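Local coordinates for protein glycerophosphoryl diester phosphodiesterase (Parabacteroides distasonis, PDB 3MZ2) that probably hydrolyses glycerophosphodiesters within a TIM-barrel fold, at residues N10-S15 against P61-I66. Sequence-based numbering, arbitrary orientation.
Sequences NTLQIS and PATFEI
At the N-terminal end of a TIM-barrel strand, the short N-terminal strand 10-12 packs against the extended link P61-A62 leading into strand 63-70, with N10 packed on P61 and L12 reaching to P61 and T63. The end-to-end directions of 10-12 and 61-63 differ by 51°, and no direct hydrogen bond joins the segments, so the two backbones do not pair as neighbouring strands. N10 lies over a face of the proline ring at its N-CD end: its CB is 3.4 Å from P61 N, and its CG 3.6 Å from P61 CD. With CG anti to the carbonyl carbon (chi1 -68°), the carboxamide is held over that face, where its ND2 donates to L57 O. An alanine here would keep the CB contact but would probably leave L57 O without its side-chain donor and uncover P61 CD. L12 comes instead at the CB edge of the ring, CD2 standing 4.1 Å from P61 CB, and the two side chains cross at about a right angle. Its second methyl, CD1, touches T63 CG2 at 3.9 Å; the leucine fork thus spans from the link to the first residue of the barrel strand. T63 offers that methyl while its OG1 is hydrogen-bonded to S35 OG. One water may bridge the backbones: it accepts from A62 N at 3.3 Å and stands 3.2 Å from N10 O, to which it may donate. Strand 10-12 pairs antiparallel with the C-terminal strand 289-291, whose F289 packs on both L12 and P61; F23 of helix 17-23 also touches L12. Beyond the link, T63 enters the barrel sheet beside I34 and I136, between parallel strands 33-36 and 135-137, while backbone and side-chain hydrogen bonds to L57 tie N10 to helix 50-59.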
loop_
_atom_site.group_PDB
_atom_site.type_symbol
_atom_site.label_atom_id
_atom_site.label_comp_id
_atom_site.label_asym_id
_atom_site.label_seq_id
_atom_site.Cartn_x
_atom_site.Cartn_y
_atom_site.Cartn_z
ATOM N N ASN A 10 11.206 -4.801 30.345
ATOM C CA ASN A 10 10.254 -3.717 30.589
ATOM C C ASN A 10 8.929 -4.079 29.946
ATOM O O ASN A 10 8.891 -4.531 28.772
ATOM C CB ASN A 10 10.744 -2.412 29.984
ATOM C CG ASN A 10 11.971 -1.871 30.673
ATOM O OD1 ASN A 10 11.884 -1.275 31.734
ATOM N ND2 ASN A 10 13.107 -2.010 30.028
ATOM N N THR A 11 7.850 -3.869 30.693
ATOM C CA THR A 11 6.524 -4.131 30.210
ATOM C C THR A 11 5.614 -2.916 30.361
ATOM O O THR A 11 5.838 -2.017 31.187
ATOM C CB THR A 11 5.861 -5.355 30.929
ATOM O OG1 THR A 11 5.726 -5.094 32.335
ATOM C CG2 THR A 11 6.685 -6.605 30.670
ATOM N N LEU A 12 4.589 -2.882 29.520
ATOM C CA LEU A 12 3.456 -2.009 29.741
ATOM C C LEU A 12 2.331 -2.775 30.471
ATOM O O LEU A 12 2.127 -3.978 30.244
ATOM C CB LEU A 12 2.950 -1.464 28.419
ATOM C CG LEU A 12 3.951 -0.789 27.482
ATOM C CD1 LEU A 12 3.267 -0.396 26.144
ATOM C CD2 LEU A 12 4.606 0.435 28.152
ATOM N N GLN A 13 1.600 -2.074 31.311
ATOM C CA GLN A 13 0.547 -2.656 32.138
ATOM C C GLN A 13 -0.802 -2.085 31.749
ATOM O O GLN A 13 -1.237 -1.063 32.283
ATOM C CB GLN A 13 0.878 -2.431 33.608
ATOM C CG GLN A 13 2.234 -3.081 33.935
ATOM C CD GLN A 13 2.152 -4.607 33.932
ATOM O OE1 GLN A 13 2.433 -5.297 32.916
ATOM N NE2 GLN A 13 1.728 -5.146 35.059
ATOM N N ILE A 14 -1.428 -2.738 30.768
ATOM C CA ILE A 14 -2.646 -2.275 30.115
ATOM C C ILE A 14 -3.583 -3.467 30.117
ATOM O O ILE A 14 -3.395 -4.413 29.362
ATOM C CB ILE A 14 -2.317 -1.746 28.694
ATOM C CG1 ILE A 14 -1.449 -0.468 28.790
ATOM C CG2 ILE A 14 -3.594 -1.456 27.918
ATOM C CD1 ILE A 14 -0.883 0.018 27.517
ATOM N N SER A 15 -4.574 -3.458 31.001
ATOM C CA SER A 15 -5.392 -4.659 31.213
ATOM C C SER A 15 -6.611 -4.730 30.310
ATOM O O SER A 15 -7.206 -5.790 30.200
ATOM C CB SER A 15 -5.931 -4.777 32.647
ATOM O OG SER A 15 -4.962 -4.555 33.645
ATOM N N PRO A 61 10.930 0.118 27.792
ATOM C CA PRO A 61 9.548 -0.137 27.375
ATOM C C PRO A 61 9.337 0.379 25.968
ATOM O O PRO A 61 9.917 1.393 25.598
ATOM C CB PRO A 61 8.712 0.665 28.383
ATOM C CG PRO A 61 9.608 1.630 28.935
ATOM C CD PRO A 61 10.996 1.130 28.861
ATOM N N ALA A 62 8.547 -0.336 25.171
ATOM C CA ALA A 62 8.260 0.095 23.826
ATOM C C ALA A 62 7.007 -0.635 23.336
ATOM O O ALA A 62 6.656 -1.681 23.857
ATOM C CB ALA A 62 9.449 -0.207 22.895
ATOM N N THR A 63 6.378 -0.053 22.323
ATOM C CA THR A 63 5.405 -0.704 21.474
ATOM C C THR A 63 6.128 -1.114 20.201
ATOM O O THR A 63 7.264 -0.706 19.979
ATOM C CB THR A 63 4.248 0.207 21.107
ATOM O OG1 THR A 63 4.776 1.405 20.523
ATOM C CG2 THR A 63 3.444 0.567 22.370
ATOM N N PHE A 64 5.506 -1.983 19.418
ATOM C CA PHE A 64 6.129 -2.487 18.184
ATOM C C PHE A 64 5.176 -2.366 16.997
ATOM O O PHE A 64 4.107 -2.939 16.995
ATOM C CB PHE A 64 6.587 -3.949 18.376
ATOM C CG PHE A 64 7.616 -4.105 19.479
ATOM C CD1 PHE A 64 8.881 -3.640 19.276
ATOM C CD2 PHE A 64 7.291 -4.593 20.701
ATOM C CE1 PHE A 64 9.855 -3.754 20.269
ATOM C CE2 PHE A 64 8.251 -4.685 21.717
ATOM C CZ PHE A 64 9.538 -4.219 21.501
ATOM N N GLU A 65 5.653 -1.688 15.969
ATOM C CA GLU A 65 4.944 -1.545 14.710
ATOM C C GLU A 65 5.466 -2.671 13.820
ATOM O O GLU A 65 6.669 -2.844 13.688
ATOM C CB GLU A 65 5.291 -0.183 14.126
ATOM C CG GLU A 65 4.547 0.080 12.843
ATOM C CD GLU A 65 5.296 -0.263 11.586
ATOM O OE1 GLU A 65 6.477 -0.656 11.622
ATOM O OE2 GLU A 65 4.653 -0.114 10.520
ATOM N N ILE A 66 4.577 -3.497 13.272
ATOM C CA ILE A 66 4.972 -4.706 12.578
ATOM C C ILE A 66 4.241 -4.820 11.238
ATOM O O ILE A 66 3.237 -4.114 10.978
ATOM C CB ILE A 66 4.747 -5.951 13.501
ATOM C CG1 ILE A 66 3.278 -6.097 13.892
ATOM C CG2 ILE A 66 5.623 -5.806 14.765
ATOM C CD1 ILE A 66 2.915 -7.321 14.779
HETATM O O HOH W 1 7.091 -2.542 27.115
#